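Local coordinates for protein phosphatidylserine synthase (Haemophilus influenzae, PDB 3HSI) that probably works as an enzyme of phospholipid metabolism and belongs to the phospholipase D superfamily, at residues C[277-282]-C[364-369]; C[300-305]-C[414-419]; C[153-158]-C[171-176]; C[375-380]-C[395-400]. All blocks are in the same frame, centred on the assembly; numbering follows the deposited sequence.

Overall arrangement
Contacts 1 and 3 each touch the other three. From the centre of contact 1 it is about 10 Å to that of contact 2, about 12 Å to contact 3 and about 13 Å to contact 4. Strand 273-277 has strand 300-306 on one edge and 367-370 on the other; strand 374-378 follows, then 391-398, so contacts 1, 2 and 4 reach the same mixed sheet. Contact 3 belongs to the second sheet and is joined to contact 1 by, among others, a hydrogen bond between H364 ND1 and D173 OD2 (2.9 Å). H364 and K366 fit the HxK signature of the phospholipase D family, which probably places contacts 1 and 3 at the active site; contacts 2 and 4, centres about 17 Å apart, do not touch.

Contact 1 of 4, residues C[277-282]-C[364-369]; sequences CTPYFN and HLKGVW
C277 faces W369 with its sulfur in line with the ring edge: SG stands 3.8 Å from W369 CZ3 and 79° off the ring normal, a Cys sulfur-aromatic contact made at the rim and not over the face. The sulfur reaches it because SG lies beside its own backbone N, opposite the carbonyl carbon (chi1 -85°). At the base of the same side chain, C277 CB packs against L365 CB at 4.1 Å. The backbones pair antiparallel at C277 and G367, through C277 N to G367 O at 2.9 Å and G367 N to C277 O at 3.1 Å. Past this pair the chain of 277-282 leaves the strand, and P279 turns its ring on the other segment. P279 CG comes obliquely to the H364 ring, 4.0 Å from CD2, while P279 CD lies 4.1 Å from K366 CG, the two side chains crossing at about a right angle. The polar ends point to partners beyond the contact: K366 NZ bonds to N381 OD1 and G379 O, and H364 ND1 bonds to D173 OD2. The spacing of H364 and K366 is the HxK opening of the HKD motif of phospholipase D proteins, here running into strand 367-370 alongside the end of strand 273-277.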
loop_
_atom_site.group_PDB
_atom_site.type_symbol
_atom_site.label_atom_id
_atom_site.label_comp_id
_atom_site.label_asym_id
_atom_site.label_seq_id
_atom_site.Cartn_x
_atom_site.Cartn_y
_atom_site.Cartn_z
ATOM N N CYS C 277 13.373 10.402 -19.040
ATOM C CA CYS C 277 12.020 10.709 -19.509
ATOM C C CYS C 277 11.059 10.115 -18.514
ATOM O O CYS C 277 11.218 8.964 -18.104
ATOM C CB CYS C 277 11.772 10.083 -20.872
ATOM S SG CYS C 277 12.353 11.129 -22.217
ATOM N N THR C 278 10.063 10.890 -18.118
ATOM C CA THR C 278 9.009 10.377 -17.271
ATOM C C THR C 278 7.749 11.137 -17.689
ATOM O O THR C 278 7.836 12.343 -18.035
ATOM C CB THR C 278 9.363 10.582 -15.729
ATOM O OG1 THR C 278 8.322 10.045 -14.916
ATOM C CG2 THR C 278 9.502 12.025 -15.368
ATOM N N PRO C 279 6.574 10.462 -17.664
ATOM C CA PRO C 279 5.312 11.149 -17.992
ATOM C C PRO C 279 4.970 12.284 -17.027
ATOM O O PRO C 279 4.725 13.418 -17.471
ATOM C CB PRO C 279 4.270 10.044 -17.880
ATOM C CG PRO C 279 5.070 8.762 -17.876
ATOM C CD PRO C 279 6.352 9.064 -17.263
ATOM N N TYR C 280 4.984 11.982 -15.732
ATOM C CA TYR C 280 4.662 12.948 -14.656
ATOM C C TYR C 280 5.923 13.170 -13.853
ATOM O O TYR C 280 6.653 12.226 -13.604
ATOM C CB TYR C 280 3.564 12.395 -13.698
ATOM C CG TYR C 280 2.578 11.472 -14.398
ATOM C CD1 TYR C 280 1.604 11.991 -15.249
ATOM C CD2 TYR C 280 2.673 10.083 -14.274
ATOM C CE1 TYR C 280 0.717 11.162 -15.946
ATOM C CE2 TYR C 280 1.790 9.230 -14.966
ATOM C CZ TYR C 280 0.803 9.787 -15.798
ATOM O OH TYR C 280 -0.088 8.980 -16.495
ATOM N N PHE C 281 6.159 14.394 -13.408
ATOM C CA PHE C 281 7.207 14.635 -12.450
ATOM C C PHE C 281 6.816 14.128 -11.062
ATOM O O PHE C 281 6.246 14.870 -10.261
ATOM C CB PHE C 281 7.551 16.118 -12.375
ATOM C CG PHE C 281 8.759 16.389 -11.579
ATOM C CD1 PHE C 281 10.027 16.188 -12.137
ATOM C CD2 PHE C 281 8.653 16.810 -10.263
ATOM C CE1 PHE C 281 11.161 16.441 -11.419
ATOM C CE2 PHE C 281 9.794 17.056 -9.515
ATOM C CZ PHE C 281 11.047 16.871 -10.094
ATOM N N ASN C 282 7.155 12.877 -10.769
ATOM C CA ASN C 282 6.769 12.281 -9.458
ATOM C C ASN C 282 7.721 11.164 -9.060
ATOM O O ASN C 282 7.289 10.029 -8.935
ATOM C CB ASN C 282 5.304 11.760 -9.493
ATOM C CG ASN C 282 4.801 11.292 -8.117
ATOM O OD1 ASN C 282 5.118 11.894 -7.094
ATOM N ND2 ASN C 282 4.011 10.212 -8.098
ATOM N N HIS C 364 3.554 10.378 -22.815
ATOM C CA HIS C 364 3.724 9.223 -21.960
ATOM C C HIS C 364 5.100 8.539 -22.135
ATOM O O HIS C 364 5.163 7.318 -22.140
ATOM C CB HIS C 364 2.623 8.230 -22.297
ATOM C CG HIS C 364 2.442 7.150 -21.281
ATOM N ND1 HIS C 364 2.665 5.808 -21.568
ATOM C CD2 HIS C 364 2.057 7.209 -19.981
ATOM C CE1 HIS C 364 2.416 5.091 -20.485
ATOM N NE2 HIS C 364 2.056 5.917 -19.508
ATOM N N LEU C 365 6.181 9.301 -22.290
ATOM C CA LEU C 365 7.508 8.691 -22.477
ATOM C C LEU C 365 8.181 8.392 -21.148
ATOM O O LEU C 365 8.095 9.175 -20.182
ATOM C CB LEU C 365 8.453 9.599 -23.277
ATOM C CG LEU C 365 8.094 10.131 -24.646
ATOM C CD1 LEU C 365 9.144 11.174 -25.004
ATOM C CD2 LEU C 365 8.126 9.075 -25.644
ATOM N N LYS C 366 8.843 7.246 -21.126
ATOM C CA LYS C 366 9.675 6.791 -19.995
ATOM C C LYS C 366 11.017 6.381 -20.612
ATOM O O LYS C 366 11.054 5.846 -21.725
ATOM C CB LYS C 366 9.065 5.547 -19.329
ATOM C CG LYS C 366 7.556 5.575 -19.028
ATOM C CD LYS C 366 6.781 4.865 -20.107
ATOM C CE LYS C 366 5.298 4.856 -19.795
ATOM N NZ LYS C 366 4.862 4.075 -18.543
ATOM N N GLY C 367 12.103 6.648 -19.900
ATOM C CA GLY C 367 13.439 6.233 -20.315
ATOM C C GLY C 367 14.517 6.747 -19.382
ATOM O O GLY C 367 14.317 7.711 -18.613
ATOM N N VAL C 368 15.646 6.059 -19.387
ATOM C CA VAL C 368 16.833 6.477 -18.614
ATOM C C VAL C 368 18.009 6.239 -19.524
ATOM O O VAL C 368 18.112 5.194 -20.136
ATOM C CB VAL C 368 17.033 5.684 -17.296
ATOM C CG1 VAL C 368 18.354 6.085 -16.646
ATOM C CG2 VAL C 368 15.854 5.907 -16.286
ATOM N N TRP C 369 18.857 7.248 -19.657
ATOM C CA TRP C 369 20.090 7.113 -20.378
ATOM C C TRP C 369 21.242 7.554 -19.467
ATOM O O TRP C 369 21.213 8.642 -18.901
ATOM C CB TRP C 369 20.100 8.013 -21.609
ATOM C CG TRP C 369 19.130 7.754 -22.705
ATOM C CD1 TRP C 369 19.410 7.181 -23.931
ATOM C CD2 TRP C 369 17.742 8.154 -22.761
ATOM N NE1 TRP C 369 18.267 7.187 -24.735
ATOM C CE2 TRP C 369 17.243 7.787 -24.047
ATOM C CE3 TRP C 369 16.881 8.784 -21.864
ATOM C CZ2 TRP C 369 15.920 8.034 -24.440
ATOM C CZ3 TRP C 369 15.573 9.037 -22.262
ATOM C CH2 TRP C 369 15.105 8.662 -23.532
#

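Contact 2 of 4, residues C[300-305]-C[414-419]; sequences RVEIIV and QIRQHT
I415, in the last part of helix 405-415, leans toward strand 300-306 and meets it with its CG2 branch, 4.2 Å from I304 CD1. The two isoleucines pass each other at a slant, and the same I304 methyl also lies near R416 CG. R416 follows and supplies the polar half of the contact. Its chain runs straight from CG to NE (chi2 -178°), which carries the guanidinium along to E302, itself fully extended from the strand. The grip is side-on: R416 NE to E302 OE2 at 2.8 Å and R416 NH2 to E302 OE1 at 2.7 Å, each oxygen using its syn lone pair. Carboxylate and guanidinium are only 16° from coplanar, and the NE bond is the straighter of the two at 166°. Beyond the turn, T419 brings CG2 to within 3.9 Å of I304 CG2, the side chains crossing at about a right angle. Its hydroxyl turns back to R416 O, which also accepts from T419 N. R354 of strand 351-356 joins in, its NE bonding to E302 OE2 and its NH1 to T419 OG1. The paired bonds from E302 hold the R416 guanidinium flat and restrain its rotation, tying the helix end to the sheet beside a small aliphatic patch, while the two arginines that meet at E302 OE2 should favour an ionised carboxylate.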
loop_
_atom_site.group_PDB
_atom_site.type_symbol
_atom_site.label_atom_id
_atom_site.label_comp_id
_atom_site.label_asym_id
_atom_site.label_seq_id
_atom_site.Cartn_x
_atom_site.Cartn_y
_atom_site.Cartn_z
ATOM N N ARG C 300 25.791 16.272 -15.148
ATOM C CA ARG C 300 24.668 16.911 -15.811
ATOM C C ARG C 300 23.433 16.015 -15.753
ATOM O O ARG C 300 23.552 14.779 -15.765
ATOM C CB ARG C 300 25.001 17.183 -17.278
ATOM C CG ARG C 300 26.321 17.893 -17.474
ATOM C CD ARG C 300 26.263 19.305 -17.003
ATOM N NE ARG C 300 27.490 20.035 -17.276
ATOM C CZ ARG C 300 28.311 20.508 -16.343
ATOM N NH1 ARG C 300 28.049 20.333 -15.049
ATOM N NH2 ARG C 300 29.397 21.179 -16.700
ATOM N N VAL C 301 22.263 16.653 -15.733
ATOM C CA VAL C 301 20.993 15.956 -15.660
ATOM C C VAL C 301 20.009 16.662 -16.571
ATOM O O VAL C 301 19.861 17.892 -16.522
ATOM C CB VAL C 301 20.383 15.944 -14.203
ATOM C CG1 VAL C 301 18.993 15.228 -14.203
ATOM C CG2 VAL C 301 21.361 15.317 -13.196
ATOM N N GLU C 302 19.342 15.870 -17.397
ATOM C CA GLU C 302 18.309 16.377 -18.257
ATOM C C GLU C 302 17.003 15.633 -17.928
ATOM O O GLU C 302 16.962 14.426 -17.927
ATOM C CB GLU C 302 18.719 16.164 -19.727
ATOM C CG GLU C 302 17.662 16.620 -20.706
ATOM C CD GLU C 302 18.024 16.349 -22.161
ATOM O OE1 GLU C 302 19.141 15.826 -22.436
ATOM O OE2 GLU C 302 17.190 16.684 -23.044
ATOM N N ILE C 303 15.929 16.361 -17.664
ATOM C CA ILE C 303 14.659 15.719 -17.361
ATOM C C ILE C 303 13.630 16.218 -18.341
ATOM O O ILE C 303 13.509 17.433 -18.564
ATOM C CB ILE C 303 14.216 16.015 -15.905
ATOM C CG1 ILE C 303 15.319 15.560 -14.928
ATOM C CG2 ILE C 303 12.853 15.332 -15.631
ATOM C CD1 ILE C 303 15.114 15.992 -13.431
ATOM N N ILE C 304 12.929 15.285 -18.973
ATOM C CA ILE C 304 11.938 15.644 -19.963
ATOM C C ILE C 304 10.592 15.129 -19.481
ATOM O O ILE C 304 10.421 13.941 -19.300
ATOM C CB ILE C 304 12.271 15.017 -21.367
ATOM C CG1 ILE C 304 13.767 15.179 -21.674
ATOM C CG2 ILE C 304 11.377 15.636 -22.455
ATOM C CD1 ILE C 304 14.261 14.682 -23.142
ATOM N N VAL C 305 9.643 16.032 -19.269
ATOM C CA VAL C 305 8.281 15.681 -18.867
ATOM C C VAL C 305 7.309 16.428 -19.745
ATOM O O VAL C 305 7.698 17.347 -20.466
ATOM C CB VAL C 305 7.996 16.071 -17.379
ATOM C CG1 VAL C 305 8.758 15.159 -16.467
ATOM C CG2 VAL C 305 8.388 17.524 -17.121
ATOM N N GLN C 414 14.405 13.609 -31.938
ATOM C CA GLN C 414 12.988 13.544 -32.262
ATOM C C GLN C 414 12.164 13.867 -31.015
ATOM O O GLN C 414 11.238 14.691 -31.060
ATOM C CB GLN C 414 12.590 12.187 -32.818
ATOM C CG GLN C 414 11.150 12.163 -33.325
ATOM C CD GLN C 414 10.835 13.339 -34.277
ATOM O OE1 GLN C 414 11.366 13.429 -35.377
ATOM N NE2 GLN C 414 9.968 14.239 -33.836
ATOM N N ILE C 415 12.515 13.224 -29.913
ATOM C CA ILE C 415 11.829 13.466 -28.651
ATOM C C ILE C 415 11.813 14.950 -28.275
ATOM O O ILE C 415 10.752 15.481 -27.928
ATOM C CB ILE C 415 12.389 12.600 -27.511
ATOM C CG1 ILE C 415 11.953 11.157 -27.706
ATOM C CG2 ILE C 415 11.860 13.077 -26.135
ATOM C CD1 ILE C 415 12.807 10.153 -26.947
ATOM N N ARG C 416 12.959 15.629 -28.423
ATOM C CA ARG C 416 13.103 17.029 -28.012
ATOM C C ARG C 416 12.371 18.029 -28.903
ATOM O O ARG C 416 12.271 19.216 -28.532
ATOM C CB ARG C 416 14.585 17.390 -27.974
ATOM C CG ARG C 416 15.328 16.717 -26.816
ATOM C CD ARG C 416 16.780 17.150 -26.808
ATOM N NE ARG C 416 17.553 16.443 -25.797
ATOM C CZ ARG C 416 18.611 15.668 -26.053
ATOM N NH1 ARG C 416 19.026 15.471 -27.308
ATOM N NH2 ARG C 416 19.233 15.056 -25.043
ATOM N N GLN C 417 11.871 17.564 -30.067
ATOM C CA GLN C 417 11.285 18.473 -31.068
ATOM C C GLN C 417 10.168 19.338 -30.513
ATOM O O GLN C 417 10.139 20.533 -30.785
ATOM C CB GLN C 417 10.768 17.754 -32.330
ATOM C CG GLN C 417 11.849 17.192 -33.256
ATOM C CD GLN C 417 12.724 18.295 -33.851
ATOM O OE1 GLN C 417 12.291 19.441 -34.009
ATOM N NE2 GLN C 417 13.977 17.958 -34.140
ATOM N N HIS C 418 9.237 18.733 -29.783
ATOM C CA HIS C 418 8.103 19.481 -29.233
ATOM C C HIS C 418 8.337 19.939 -27.807
ATOM O O HIS C 418 7.370 20.144 -27.076
ATOM C CB HIS C 418 6.819 18.665 -29.327
ATOM C CG HIS C 418 6.392 18.381 -30.730
ATOM N ND1 HIS C 418 6.043 19.377 -31.611
ATOM C CD2 HIS C 418 6.256 17.215 -31.408
ATOM C CE1 HIS C 418 5.699 18.844 -32.771
ATOM N NE2 HIS C 418 5.804 17.531 -32.670
ATOM N N THR C 419 9.613 20.109 -27.418
ATOM C CA THR C 419 9.969 20.560 -26.063
ATOM C C THR C 419 10.527 21.970 -26.027
ATOM O O THR C 419 11.050 22.466 -27.007
ATOM C CB THR C 419 11.077 19.703 -25.399
ATOM O OG1 THR C 419 12.305 19.889 -26.124
ATOM C CG2 THR C 419 10.678 18.224 -25.328
#

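Contact 3 of 4, residues C[153-158]-C[171-176]; sequences LYSGAS and RYDRYQ
Y154 and Q176 form an antiparallel hydrogen-bonded pair, with Y154 N to Q176 O at 2.7 Å and Q176 N to Y154 O at 2.9 Å, the two segments running 173° apart. Their side chains share one face of the sheet, where Q176 OE1 lies at the edge of the Y154 ring, near its plane. Farther out, Y154 OH bonds to N393 OD1. After this pair the ladder gives way to side-chain bonds. S155 OG donates to R174 O at 2.7 Å, its chi1 of -178° swinging the hydroxyl away from its own N, and accepts from A157 N at 3.1 Å, closing an ST turn. The hydroxyl also lies 3.3 Å from Y175 CD1, while A157 CB sits at the edge of that ring. Y175 reaches back along its own strand, where D173 N donates to Y175 OH at 3.0 Å. D173 points across to the turn: OD1 accepts from R174 N on its anti lone pair, and more weakly from G156 N at 3.2 Å. R174 itself heads away, to a salt bridge with E411. One carboxylate oxygen of D173 is therefore held by R174 N and, weakly, by G156 N, leaving OD2 to meet H364 ND1; this second-shell support probably fixes how the aspartate presents itself to the histidine of the family signature.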
loop_
_atom_site.group_PDB
_atom_site.type_symbol
_atom_site.label_atom_id
_atom_site.label_comp_id
_atom_site.label_asym_id
_atom_site.label_seq_id
_atom_site.Cartn_x
_atom_site.Cartn_y
_atom_site.Cartn_z
ATOM N N LEU C 153 8.874 -6.221 -30.032
ATOM C CA LEU C 153 8.488 -4.817 -30.144
ATOM C C LEU C 153 8.212 -4.330 -28.726
ATOM O O LEU C 153 7.257 -4.761 -28.095
ATOM C CB LEU C 153 7.270 -4.659 -31.059
ATOM C CG LEU C 153 6.847 -3.245 -31.479
ATOM C CD1 LEU C 153 7.986 -2.479 -32.187
ATOM C CD2 LEU C 153 5.603 -3.268 -32.401
ATOM N N TYR C 154 9.075 -3.463 -28.222
ATOM C CA TYR C 154 8.991 -3.036 -26.833
ATOM C C TYR C 154 8.526 -1.584 -26.756
ATOM O O TYR C 154 9.066 -0.719 -27.451
ATOM C CB TYR C 154 10.337 -3.218 -26.127
ATOM C CG TYR C 154 10.247 -3.096 -24.614
ATOM C CD1 TYR C 154 10.091 -4.228 -23.808
ATOM C CD2 TYR C 154 10.300 -1.830 -23.983
ATOM C CE1 TYR C 154 9.988 -4.108 -22.415
ATOM C CE2 TYR C 154 10.195 -1.706 -22.619
ATOM C CZ TYR C 154 10.042 -2.848 -21.832
ATOM O OH TYR C 154 9.928 -2.710 -20.467
ATOM N N SER C 155 7.547 -1.320 -25.893
ATOM C CA SER C 155 7.011 0.020 -25.736
ATOM C C SER C 155 6.166 0.142 -24.480
ATOM O O SER C 155 5.545 -0.836 -24.032
ATOM C CB SER C 155 6.111 0.386 -26.917
ATOM O OG SER C 155 5.643 1.704 -26.746
ATOM N N GLY C 156 6.101 1.353 -23.943
ATOM C CA GLY C 156 5.221 1.609 -22.786
ATOM C C GLY C 156 3.744 1.695 -23.188
ATOM O O GLY C 156 2.874 1.770 -22.327
ATOM N N ALA C 157 3.470 1.657 -24.501
ATOM C CA ALA C 157 2.129 1.953 -25.066
ATOM C C ALA C 157 1.152 0.805 -24.871
ATOM O O ALA C 157 1.535 -0.364 -24.996
ATOM C CB ALA C 157 2.241 2.254 -26.549
ATOM N N SER C 158 -0.107 1.124 -24.576
ATOM C CA SER C 158 -1.191 0.120 -24.653
ATOM C C SER C 158 -1.838 0.197 -26.028
ATOM O O SER C 158 -1.348 0.935 -26.890
ATOM C CB SER C 158 -2.243 0.376 -23.597
ATOM O OG SER C 158 -1.731 0.109 -22.320
ATOM N N ARG C 171 -0.875 9.942 -28.212
ATOM C CA ARG C 171 -0.244 9.855 -26.914
ATOM C C ARG C 171 1.154 9.296 -27.208
ATOM O O ARG C 171 1.286 8.167 -27.718
ATOM C CB ARG C 171 -1.048 8.900 -26.026
ATOM C CG ARG C 171 -0.588 8.808 -24.585
ATOM C CD ARG C 171 -1.706 8.308 -23.741
ATOM N NE ARG C 171 -1.300 8.058 -22.366
ATOM C CZ ARG C 171 -1.061 9.026 -21.482
ATOM N NH1 ARG C 171 -1.169 10.304 -21.848
ATOM N NH2 ARG C 171 -0.734 8.728 -20.227
ATOM N N TYR C 172 2.173 10.108 -26.922
ATOM C CA TYR C 172 3.568 9.871 -27.339
ATOM C C TYR C 172 4.240 8.858 -26.434
ATOM O O TYR C 172 4.172 8.961 -25.197
ATOM C CB TYR C 172 4.336 11.194 -27.324
ATOM C CG TYR C 172 5.632 11.285 -28.126
ATOM C CD1 TYR C 172 5.830 10.546 -29.303
ATOM C CD2 TYR C 172 6.647 12.172 -27.723
ATOM C CE1 TYR C 172 7.016 10.666 -30.051
ATOM C CE2 TYR C 172 7.826 12.308 -28.450
ATOM C CZ TYR C 172 8.003 11.555 -29.617
ATOM O OH TYR C 172 9.160 11.707 -30.332
ATOM N N ASP C 173 4.842 7.840 -27.040
ATOM C CA ASP C 173 5.638 6.899 -26.276
ATOM C C ASP C 173 6.944 6.638 -27.048
ATOM O O ASP C 173 7.238 7.314 -28.078
ATOM C CB ASP C 173 4.822 5.596 -26.017
ATOM C CG ASP C 173 5.136 4.946 -24.659
ATOM O OD1 ASP C 173 6.276 4.502 -24.476
ATOM O OD2 ASP C 173 4.257 4.864 -23.772
ATOM N N ARG C 174 7.731 5.672 -26.560
ATOM C CA ARG C 174 8.911 5.212 -27.279
ATOM C C ARG C 174 8.710 3.798 -27.750
ATOM O O ARG C 174 7.972 3.056 -27.137
ATOM C CB ARG C 174 10.132 5.252 -26.381
ATOM C CG ARG C 174 10.658 6.624 -26.156
ATOM C CD ARG C 174 11.758 6.568 -25.131
ATOM N NE ARG C 174 12.991 6.000 -25.664
ATOM C CZ ARG C 174 13.907 5.377 -24.925
ATOM N NH1 ARG C 174 13.725 5.212 -23.623
ATOM N NH2 ARG C 174 15.025 4.947 -25.484
ATOM N N TYR C 175 9.355 3.422 -28.859
ATOM C CA TYR C 175 9.094 2.117 -29.467
ATOM C C TYR C 175 10.392 1.553 -29.989
ATOM O O TYR C 175 11.075 2.202 -30.788
ATOM C CB TYR C 175 8.076 2.244 -30.637
ATOM C CG TYR C 175 7.058 3.344 -30.408
ATOM C CD1 TYR C 175 5.860 3.093 -29.747
ATOM C CD2 TYR C 175 7.331 4.652 -30.793
ATOM C CE1 TYR C 175 4.935 4.102 -29.533
ATOM C CE2 TYR C 175 6.418 5.679 -30.564
ATOM C CZ TYR C 175 5.235 5.406 -29.928
ATOM O OH TYR C 175 4.365 6.445 -29.692
ATOM N N GLN C 176 10.737 0.349 -29.542
ATOM C CA GLN C 176 11.939 -0.302 -30.028
ATOM C C GLN C 176 11.632 -1.671 -30.593
ATOM O O GLN C 176 10.982 -2.501 -29.951
ATOM C CB GLN C 176 12.998 -0.412 -28.948
ATOM C CG GLN C 176 13.530 0.914 -28.529
ATOM C CD GLN C 176 12.636 1.571 -27.509
ATOM O OE1 GLN C 176 11.920 0.888 -26.773
ATOM N NE2 GLN C 176 12.658 2.898 -27.460
#

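Contact 4 of 4, residues C[375-380]-C[395-400]; sequences ILLTGN and LLIYDP
I375 and I397, like L377 and L395, are joined by paired backbone bonds, so two antiparallel hydrogen-bonded pairs flank the non-hydrogen-bonded pair of L376 and L396. The four bonds are short and even: I375 N to I397 O is 3.0 Å and L395 N to L377 O is 2.8 Å, with the other two between them. The strand axes come within 4.8 Å, at 164° to each other. Apolar contacts lie on both faces. On the face of I375, L377, L395 and I397, the L377 and I397 side chains pass at a slant, L377 CD1 to I397 CD1 3.7 Å, and L377 CD1 also lies 4.2 Å from L395 CB; I375 and I397 meet at their CB atoms. At the end of the row I375 CD1 runs beside D399 CB, the two side chains pointing the same way. On the other face L396 CD1 comes to L376 CB. The L376 torsions (chi1 179°, chi2 60°) lay its CD1 methyl against the neighbouring strand's carbonyl, 3.6 Å from L395 O. Among the polar side chains, T378 OG1 takes the N380 N-H in an ST turn and also meets N393 O, and D399 OD2 takes the L404 N-H. L376 and L396 pack against helix 258-268, the opposite face meets R174, Q176 and I178 of strand 171-179, and strands 367-370 and 245-252 extend the sheet on either side.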
loop_
_atom_site.group_PDB
_atom_site.type_symbol
_atom_site.label_atom_id
_atom_site.label_comp_id
_atom_site.label_asym_id
_atom_site.label_seq_id
_atom_site.Cartn_x
_atom_site.Cartn_y
_atom_site.Cartn_z
ATOM N N ILE C 375 21.315 2.409 -21.767
ATOM C CA ILE C 375 20.029 2.868 -22.299
ATOM C C ILE C 375 19.003 1.862 -21.765
ATOM O O ILE C 375 18.961 0.709 -22.190
ATOM C CB ILE C 375 20.002 2.834 -23.891
ATOM C CG1 ILE C 375 21.108 3.705 -24.480
ATOM C CG2 ILE C 375 18.678 3.338 -24.460
ATOM C CD1 ILE C 375 22.253 2.920 -25.091
ATOM N N LEU C 376 18.173 2.311 -20.834
ATOM C CA LEU C 376 17.132 1.484 -20.269
ATOM C C LEU C 376 15.797 1.736 -20.948
ATOM O O LEU C 376 15.253 2.866 -20.897
ATOM C CB LEU C 376 16.978 1.782 -18.779
ATOM C CG LEU C 376 15.890 0.982 -18.065
ATOM C CD1 LEU C 376 16.192 -0.510 -18.174
ATOM C CD2 LEU C 376 15.744 1.404 -16.572
ATOM N N LEU C 377 15.274 0.683 -21.555
ATOM C CA LEU C 377 13.941 0.707 -22.112
ATOM C C LEU C 377 13.052 0.092 -21.061
ATOM O O LEU C 377 13.266 -1.055 -20.636
ATOM C CB LEU C 377 13.861 -0.124 -23.395
ATOM C CG LEU C 377 15.037 0.005 -24.362
ATOM C CD1 LEU C 377 14.920 -1.020 -25.528
ATOM C CD2 LEU C 377 15.212 1.417 -24.885
ATOM N N THR C 378 12.046 0.833 -20.631
ATOM C CA THR C 378 11.259 0.359 -19.554
ATOM C C THR C 378 9.859 0.898 -19.644
ATOM O O THR C 378 9.633 1.975 -20.216
ATOM C CB THR C 378 11.928 0.692 -18.206
ATOM O OG1 THR C 378 11.272 -0.019 -17.168
ATOM C CG2 THR C 378 11.934 2.209 -17.886
ATOM N N GLY C 379 8.912 0.143 -19.106
ATOM C CA GLY C 379 7.582 0.667 -18.910
ATOM C C GLY C 379 7.466 1.346 -17.558
ATOM O O GLY C 379 6.399 1.838 -17.213
ATOM N N ASN C 380 8.568 1.414 -16.816
ATOM C CA ASN C 380 8.564 1.976 -15.443
ATOM C C ASN C 380 8.386 3.519 -15.468
ATOM O O ASN C 380 9.167 4.241 -16.075
ATOM C CB ASN C 380 9.838 1.519 -14.707
ATOM C CG ASN C 380 9.844 1.876 -13.229
ATOM O OD1 ASN C 380 9.509 2.990 -12.828
ATOM N ND2 ASN C 380 10.251 0.927 -12.415
ATOM N N LEU C 395 14.394 -3.603 -20.610
ATOM C CA LEU C 395 15.537 -4.078 -21.366
ATOM C C LEU C 395 16.662 -3.080 -21.105
ATOM O O LEU C 395 16.585 -1.904 -21.500
ATOM C CB LEU C 395 15.204 -4.198 -22.860
ATOM C CG LEU C 395 13.968 -5.036 -23.216
ATOM C CD1 LEU C 395 13.647 -5.012 -24.743
ATOM C CD2 LEU C 395 14.126 -6.495 -22.710
ATOM N N LEU C 396 17.681 -3.540 -20.399
ATOM C CA LEU C 396 18.876 -2.736 -20.228
ATOM C C LEU C 396 19.833 -2.994 -21.367
ATOM O O LEU C 396 20.401 -4.080 -21.486
ATOM C CB LEU C 396 19.571 -2.965 -18.873
ATOM C CG LEU C 396 20.819 -2.086 -18.643
ATOM C CD1 LEU C 396 20.469 -0.570 -18.599
ATOM C CD2 LEU C 396 21.591 -2.479 -17.368
ATOM N N ILE C 397 20.011 -1.975 -22.201
ATOM C CA ILE C 397 21.014 -2.025 -23.250
ATOM C C ILE C 397 22.371 -1.473 -22.745
ATOM O O ILE C 397 22.454 -0.383 -22.199
ATOM C CB ILE C 397 20.556 -1.240 -24.499
ATOM C CG1 ILE C 397 19.278 -1.874 -25.064
ATOM C CG2 ILE C 397 21.647 -1.217 -25.513
ATOM C CD1 ILE C 397 18.571 -1.037 -26.080
ATOM N N TYR C 398 23.409 -2.276 -22.915
ATOM C CA TYR C 398 24.782 -1.895 -22.632
ATOM C C TYR C 398 25.517 -1.694 -23.961
ATOM O O TYR C 398 25.609 -2.620 -24.780
ATOM C CB TYR C 398 25.441 -3.003 -21.828
ATOM C CG TYR C 398 26.872 -2.732 -21.404
ATOM C CD1 TYR C 398 27.244 -1.493 -20.859
ATOM C CD2 TYR C 398 27.836 -3.742 -21.483
ATOM C CE1 TYR C 398 28.567 -1.250 -20.453
ATOM C CE2 TYR C 398 29.157 -3.519 -21.082
ATOM C CZ TYR C 398 29.508 -2.272 -20.576
ATOM O OH TYR C 398 30.784 -2.058 -20.169
ATOM N N ASP C 399 26.059 -0.494 -24.135
ATOM C CA ASP C 399 26.692 -0.075 -25.376
ATOM C C ASP C 399 28.095 0.473 -25.115
ATOM O O ASP C 399 28.324 1.665 -25.299
ATOM C CB ASP C 399 25.820 0.986 -26.063
ATOM C CG ASP C 399 26.298 1.329 -27.457
ATOM O OD1 ASP C 399 27.050 0.507 -28.064
ATOM O OD2 ASP C 399 25.929 2.441 -27.932
ATOM N N PRO C 400 29.041 -0.406 -24.691
ATOM C CA PRO C 400 30.395 0.030 -24.269
ATOM C C PRO C 400 31.226 0.706 -25.365
ATOM O O PRO C 400 32.038 1.559 -25.050
ATOM C CB PRO C 400 31.075 -1.274 -23.819
ATOM C CG PRO C 400 30.265 -2.390 -24.426
ATOM C CD PRO C 400 28.853 -1.864 -24.534
#